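PDB 5VJ4: uncharacterized protein from Borrelia turicatae, which is of unknown function but is a putative surface lipoprotein, probably lipid-binding, of a relapsing fever spirochete that lives in both ticks and mammals. Local coordinates for residues 207-210 / 211-214; 224-227 / 228-231. All blocks are in the same frame, centred on the assembly; numbering follows the deposited sequence.

Interaction 1: 207-210 / 211-214. With SO4 (sulfate ion), chain D; SO4 (sulfate ion), chain F.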
ATOM      1  N   THR A 207     -19.391  -8.983  16.108  1.00 70.46           N
ATOM      2  CA  THR A 207     -20.047  -7.731  16.443  1.00 66.11           C
ATOM      3  C   THR A 207     -19.192  -6.824  17.334  1.00 70.33           C
ATOM      4  O   THR A 207     -19.130  -5.615  17.076  1.00 62.34           O
ATOM      5  CB  THR A 207     -21.393  -7.990  17.121  1.00 72.86           C
ATOM      6  OG1 THR A 207     -21.205  -8.851  18.260  1.00 78.34           O
ATOM      7  CG2 THR A 207     -22.333  -8.636  16.141  1.00 63.81           C
ATOM      8  N   ASP A 208     -18.518  -7.398  18.339  1.00 61.14           N
ATOM      9  CA  ASP A 208     -17.685  -6.597  19.246  1.00 55.50           C
ATOM     10  C   ASP A 208     -16.588  -5.852  18.497  1.00 73.22           C
ATOM     11  O   ASP A 208     -16.409  -4.642  18.698  1.00 65.65           O
ATOM     12  CB  ASP A 208     -17.035  -7.446  20.323  1.00 71.26           C
ATOM     13  CG  ASP A 208     -18.011  -8.313  21.046  1.00 81.98           C
ATOM     14  OD1 ASP A 208     -18.915  -7.747  21.708  1.00 62.34           O
ATOM     15  OD2 ASP A 208     -17.855  -9.554  20.954  1.00 79.65           O
ATOM     16  N   ARG A 209     -15.868  -6.575  17.635  1.00 61.51           N
ATOM     17  CA  ARG A 209     -14.852  -5.948  16.814  1.00 64.68           C
ATOM     18  C   ARG A 209     -15.403  -4.916  15.840  1.00 57.00           C
ATOM     19  O   ARG A 209     -14.810  -3.849  15.688  1.00 66.08           O
ATOM     20  CB  ARG A 209     -13.986  -6.974  16.081  1.00 66.78           C
ATOM     21  CG  ARG A 209     -12.883  -6.358  15.220  1.00 69.61           C
ATOM     22  CD  ARG A 209     -11.893  -5.530  16.017  1.00 61.23           C
ATOM     23  NE  ARG A 209     -10.746  -5.158  15.197  1.00 77.11           N
ATOM     24  CZ  ARG A 209      -9.917  -4.158  15.485  1.00 72.70           C
ATOM     25  NH1 ARG A 209     -10.095  -3.392  16.564  1.00 50.74           N
ATOM     26  NH2 ARG A 209      -8.910  -3.913  14.667  1.00 72.13           N
ATOM     27  N   PHE A 210     -16.518  -5.222  15.186  1.00 51.12           N
ATOM     28  CA  PHE A 210     -17.072  -4.283  14.225  1.00 45.59           C
ATOM     29  C   PHE A 210     -17.353  -2.946  14.914  1.00 49.37           C
ATOM     30  O   PHE A 210     -16.966  -1.886  14.419  1.00 49.55           O
ATOM     31  CB  PHE A 210     -18.332  -4.811  13.524  1.00 36.27           C
ATOM     32  CG  PHE A 210     -19.008  -3.767  12.704  1.00 37.28           C
ATOM     33  CD1 PHE A 210     -19.835  -2.806  13.310  1.00 33.84           C
ATOM     34  CD2 PHE A 210     -18.785  -3.691  11.317  1.00 38.91           C
ATOM     35  CE1 PHE A 210     -20.431  -1.801  12.543  1.00 49.75           C
ATOM     36  CE2 PHE A 210     -19.385  -2.675  10.540  1.00 43.63           C
ATOM     37  CZ  PHE A 210     -20.210  -1.728  11.155  1.00 47.42           C
ATOM     38  N   ALA A 211     -18.021  -2.992  16.059  1.00 54.91           N
ATOM     39  CA  ALA A 211     -18.369  -1.741  16.749  1.00 59.12           C
ATOM     40  C   ALA A 211     -17.148  -1.044  17.313  1.00 52.65           C
ATOM     41  O   ALA A 211     -17.106   0.174  17.352  1.00 62.13           O
ATOM     42  CB  ALA A 211     -19.387  -1.990  17.841  1.00 54.61           C
ATOM     43  N   GLN A 212     -16.160  -1.836  17.726  1.00 60.17           N
ATOM     44  CA  GLN A 212     -14.912  -1.345  18.322  1.00 51.97           C
ATOM     45  C   GLN A 212     -14.109  -0.591  17.292  1.00 61.94           C
ATOM     46  O   GLN A 212     -13.597   0.486  17.589  1.00 69.64           O
ATOM     47  CB  GLN A 212     -14.090  -2.542  18.807  1.00 58.29           C
ATOM     48  CG  GLN A 212     -12.973  -2.269  19.785  1.00 67.40           C
ATOM     49  CD  GLN A 212     -12.267  -3.555  20.180  1.00 82.43           C
ATOM     50  OE1 GLN A 212     -11.483  -4.128  19.394  1.00 92.73           O
ATOM     51  NE2 GLN A 212     -12.540  -4.025  21.407  1.00 78.54           N
ATOM     52  N   ALA A 213     -14.054  -1.167  16.083  1.00 46.16           N
ATOM     53  CA  ALA A 213     -13.185  -0.728  15.017  1.00 48.53           C
ATOM     54  C   ALA A 213     -13.747   0.393  14.178  1.00 54.97           C
ATOM     55  O   ALA A 213     -13.009   1.232  13.643  1.00 56.82           O
ATOM     56  CB  ALA A 213     -12.831  -1.903  14.125  1.00 43.02           C
ATOM     57  N   VAL A 214     -15.057   0.403  14.043  1.00 52.67           N
ATOM     58  CA  VAL A 214     -15.680   1.349  13.150  1.00 53.76           C
ATOM     59  C   VAL A 214     -15.636   2.777  13.725  1.00 56.87           C
ATOM     60  O   VAL A 214     -15.617   3.745  12.978  1.00 56.54           O
ATOM     61  CB  VAL A 214     -17.095   0.860  12.767  1.00 61.60           C
ATOM     62  CG1 VAL A 214     -18.152   1.245  13.802  1.00 72.10           C
ATOM     63  CG2 VAL A 214     -17.465   1.354  11.402  1.00 62.87           C
TER
HETATM   64  S   SO4 D 502     -14.842 -10.347  17.719  1.00 63.47           S
HETATM   65  O1  SO4 D 502     -14.763 -11.777  18.158  1.00 71.39           O
HETATM   66  O2  SO4 D 502     -14.009  -9.526  18.637  1.00 84.13           O
HETATM   67  O3  SO4 D 502     -16.196  -9.735  17.779  1.00 67.68           O
HETATM   68  O4  SO4 D 502     -14.374 -10.323  16.307  1.00 89.30           O
HETATM   69  S   SO4 F 504     -20.620 -12.392  17.004  0.95108.06           S
HETATM   70  O1  SO4 F 504     -20.376 -13.617  17.792  0.95 87.88           O
HETATM   71  O2  SO4 F 504     -19.781 -11.289  17.527  0.95126.81           O
HETATM   72  O3  SO4 F 504     -22.005 -11.890  17.152  0.95 79.21           O
HETATM   73  O4  SO4 F 504     -20.294 -12.776  15.603  0.95 72.69           O
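Arg209 reaches forward to Gln212, and Phe210 to Val214, in a local contact within the short helix 207-214, which lies against helices 145-171 and 176-201 of this all-helical protein. Four i to i+4 backbone hydrogen bonds build it, from Ala211 N to Thr207 O (3.0 Å) through to Val214 N to Phe210 O. On one side of the helix, Arg209 NH1 gives a hydrogen bond to Gln212 OE1 (3.2 Å). The donor lies in the amide carbonyl plane, on a lone pair, while OE1 sits near the guanidinium edge, somewhat out of its plane; guanidinium and amide are turned 72° against each other. Arg209 leaves with CG anti to its N (chi1 -179°), then bends at chi2 (61°), which lays the guanidinium over Ala213: Ala213 CB comes under one face, 3.9 Å from Arg209 CZ. The polar end has a stronger partner outside, for NH2 bonds to Asp283 O, and NH1 also makes a weak bond to Tyr216 OH. The Phe210 ring points elsewhere, among Ile152, Thr156, Ile196 and Phe200; Val214 CB lies over one face, offset toward the rim, and Val214 CG1 is 4.0 Å from Phe210 CE1. At the N-terminal end sit two sulfates, probably from the crystallisation liquor. Thr207 N (2.7 Å) and OG1 both bond to O2 of the chain F sulfate, and Arg209 N to O3 of the chain D sulfate (3.2 Å). The Thr207 and Arg209 amides and the Thr207 hydroxyl are thus answered by anions, an attraction the helix dipole would probably strengthen.

Interaction 2: 224-227 / 228-231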
ATOM      1  N   PHE A 224     -11.245  17.191  10.076  1.00 57.70           N
ATOM      2  CA  PHE A 224     -11.289  18.101   8.932  1.00 66.97           C
ATOM      3  C   PHE A 224     -11.493  19.543   9.360  1.00 61.05           C
ATOM      4  O   PHE A 224     -10.789  20.444   8.886  1.00 61.70           O
ATOM      5  CB  PHE A 224     -12.375  17.674   7.945  1.00 51.09           C
ATOM      6  CG  PHE A 224     -12.041  16.435   7.182  1.00 57.79           C
ATOM      7  CD1 PHE A 224     -11.079  15.531   7.650  1.00 67.72           C
ATOM      8  CD2 PHE A 224     -12.709  16.144   6.009  1.00 57.13           C
ATOM      9  CE1 PHE A 224     -10.779  14.375   6.953  1.00 55.00           C
ATOM     10  CE2 PHE A 224     -12.421  14.982   5.311  1.00 59.01           C
ATOM     11  CZ  PHE A 224     -11.464  14.098   5.792  1.00 54.17           C
ATOM     12  N   LYS A 225     -12.461  19.722  10.258  1.00 61.81           N
ATOM     13  CA  LYS A 225     -12.807  20.985  10.893  1.00 68.23           C
ATOM     14  C   LYS A 225     -11.528  21.745  11.286  1.00 86.61           C
ATOM     15  O   LYS A 225     -11.410  22.943  10.990  1.00 62.59           O
ATOM     16  CB  LYS A 225     -13.690  20.667  12.106  1.00 77.88           C
ATOM     17  CG  LYS A 225     -14.411  21.817  12.806  1.00 91.36           C
ATOM     18  CD  LYS A 225     -15.028  21.380  14.145  1.00109.60           C
ATOM     19  CE  LYS A 225     -14.106  20.429  14.926  1.00139.10           C
ATOM     20  NZ  LYS A 225     -14.692  19.885  16.183  1.00120.99           N
ATOM     21  N   GLU A 226     -10.564  21.039  11.882  1.00 64.75           N
ATOM     22  CA  GLU A 226      -9.294  21.650  12.239  1.00 58.43           C
ATOM     23  C   GLU A 226      -8.390  21.800  11.040  1.00 61.53           C
ATOM     24  O   GLU A 226      -7.701  22.792  10.899  1.00 76.28           O
ATOM     25  CB  GLU A 226      -8.588  20.837  13.318  1.00 68.23           C
ATOM     26  CG  GLU A 226      -9.359  20.808  14.628  1.00112.27           C
ATOM     27  CD  GLU A 226      -9.231  22.107  15.425  1.00145.36           C
ATOM     28  OE1 GLU A 226     -10.244  22.831  15.579  1.00143.70           O
ATOM     29  OE2 GLU A 226      -8.110  22.401  15.899  1.00139.18           O
ATOM     30  N   ILE A 227      -8.403  20.811  10.165  1.00 67.89           N
ATOM     31  CA  ILE A 227      -7.474  20.804   9.060  1.00 55.99           C
ATOM     32  C   ILE A 227      -7.658  21.989   8.121  1.00 72.05           C
ATOM     33  O   ILE A 227      -6.672  22.574   7.638  1.00 61.20           O
ATOM     34  CB  ILE A 227      -7.530  19.477   8.314  1.00 51.62           C
ATOM     35  CG1 ILE A 227      -6.879  18.402   9.176  1.00 64.31           C
ATOM     36  CG2 ILE A 227      -6.724  19.544   7.049  1.00 44.81           C
ATOM     37  CD1 ILE A 227      -6.979  17.005   8.611  1.00 60.34           C
ATOM     38  N   VAL A 228      -8.910  22.367   7.885  1.00 74.17           N
ATOM     39  CA  VAL A 228      -9.194  23.500   6.991  1.00 86.57           C
ATOM     40  C   VAL A 228      -8.608  24.819   7.455  1.00 90.82           C
ATOM     41  O   VAL A 228      -8.221  25.634   6.633  1.00 97.93           O
ATOM     42  CB  VAL A 228     -10.694  23.680   6.698  1.00 79.58           C
ATOM     43  CG1 VAL A 228     -11.217  22.427   6.035  1.00 91.59           C
ATOM     44  CG2 VAL A 228     -11.508  24.018   7.947  1.00 84.47           C
ATOM     45  N   LYS A 229      -8.538  25.005   8.765  1.00 84.32           N
ATOM     46  CA  LYS A 229      -7.992  26.206   9.351  1.00 63.49           C
ATOM     47  C   LYS A 229      -6.501  26.375   9.039  1.00 72.09           C
ATOM     48  O   LYS A 229      -6.043  27.488   8.827  1.00 86.96           O
ATOM     49  CB  LYS A 229      -8.274  26.207  10.837  1.00 52.42           C
ATOM     50  CG  LYS A 229      -9.754  25.945  11.089  1.00 66.77           C
ATOM     51  CD  LYS A 229     -10.234  26.273  12.500  1.00 77.65           C
ATOM     52  CE  LYS A 229      -9.655  25.342  13.567  1.00106.14           C
ATOM     53  NZ  LYS A 229     -10.404  25.451  14.847  1.00130.08           N
ATOM     54  N   ASN A 230      -5.754  25.283   8.956  1.00 75.48           N
ATOM     55  CA  ASN A 230      -4.337  25.386   8.637  1.00 57.09           C
ATOM     56  C   ASN A 230      -3.871  24.366   7.618  1.00 59.69           C
ATOM     57  O   ASN A 230      -3.109  23.482   7.950  1.00 61.52           O
ATOM     58  CB  ASN A 230      -3.528  25.214   9.908  1.00 83.20           C
ATOM     59  CG  ASN A 230      -3.603  26.411  10.784  1.00 82.45           C
ATOM     60  OD1 ASN A 230      -4.318  26.411  11.780  1.00 93.13           O
ATOM     61  ND2 ASN A 230      -2.887  27.463  10.406  1.00110.16           N
ATOM     62  N   PRO A 231      -4.285  24.511   6.360  1.00 77.29           N
ATOM     63  CA  PRO A 231      -4.040  23.551   5.268  1.00 56.61           C
ATOM     64  C   PRO A 231      -2.640  22.970   5.031  1.00 50.86           C
ATOM     65  O   PRO A 231      -2.518  21.977   4.330  1.00 66.34           O
ATOM     66  CB  PRO A 231      -4.492  24.329   4.045  1.00 51.31           C
ATOM     67  CG  PRO A 231      -5.615  25.156   4.573  1.00 67.12           C
ATOM     68  CD  PRO A 231      -5.138  25.630   5.910  1.00 64.15           C
TER
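Lys229 NZ meets Glu226 OE1 at 2.7 Å, a salt bridge between residues three apart on the exposed side of helix 224-229. The ammonium comes from above the carboxylate plane, 43° out of it, and OE1 does the gripping while Glu226 OE2 stays 4.0 Å from Lys229 NZ. Both chains fold back to manage this: the bends at Glu226 chi2 (-77°) and Lys229 chi3 (-68°) turn the carboxylate and the ammonium toward each other. On the way, Lys229 runs past the Lys225 carbonyl. Beneath the pair, the backbone carries one well-formed helical bond, from Val228 N to Phe224 O (2.9 Å). After it the pattern changes to i to i+3, with weak bonds from Lys229 N to Glu226 O (3.2 Å) and from Asn230 N to Ile227 O (3.1 Å). This is a helix C-terminus giving way to a turn: Asn230 leaves the helical region, and Pro231, whose N has no hydrogen to share, cannot extend the bonding to Ile227 O. Farther out, the buried side packs on its neighbours. Phe224 rests on Leu182, Tyr189 and Ile170, and Val228 on Leu182 and Ile169, which belong to helices 176-201 and 145-171; Ile227 is covered by Val233, Met234 and Trp240 from the loop that follows.

Interaction 1 comes first along the chain, on helix 207-214, and interaction 2 follows on helix 224-229, with the short helix 218-222 between them. Their centres are about 28 Å apart and their nearest atoms about 13 Å, so they do not touch. What they share is a support: both short helices pack on helices 145-171 and 176-201, at different levels of this long pair. The centre of interaction 1 is about 8 Å, and that of interaction 2 about 23 Å, from the centre of the chain. The run from helix 207-214 to helix 224-229 therefore follows the pair in short helical steps, from the C-terminal part of helix 176-201 back toward its N-terminal part.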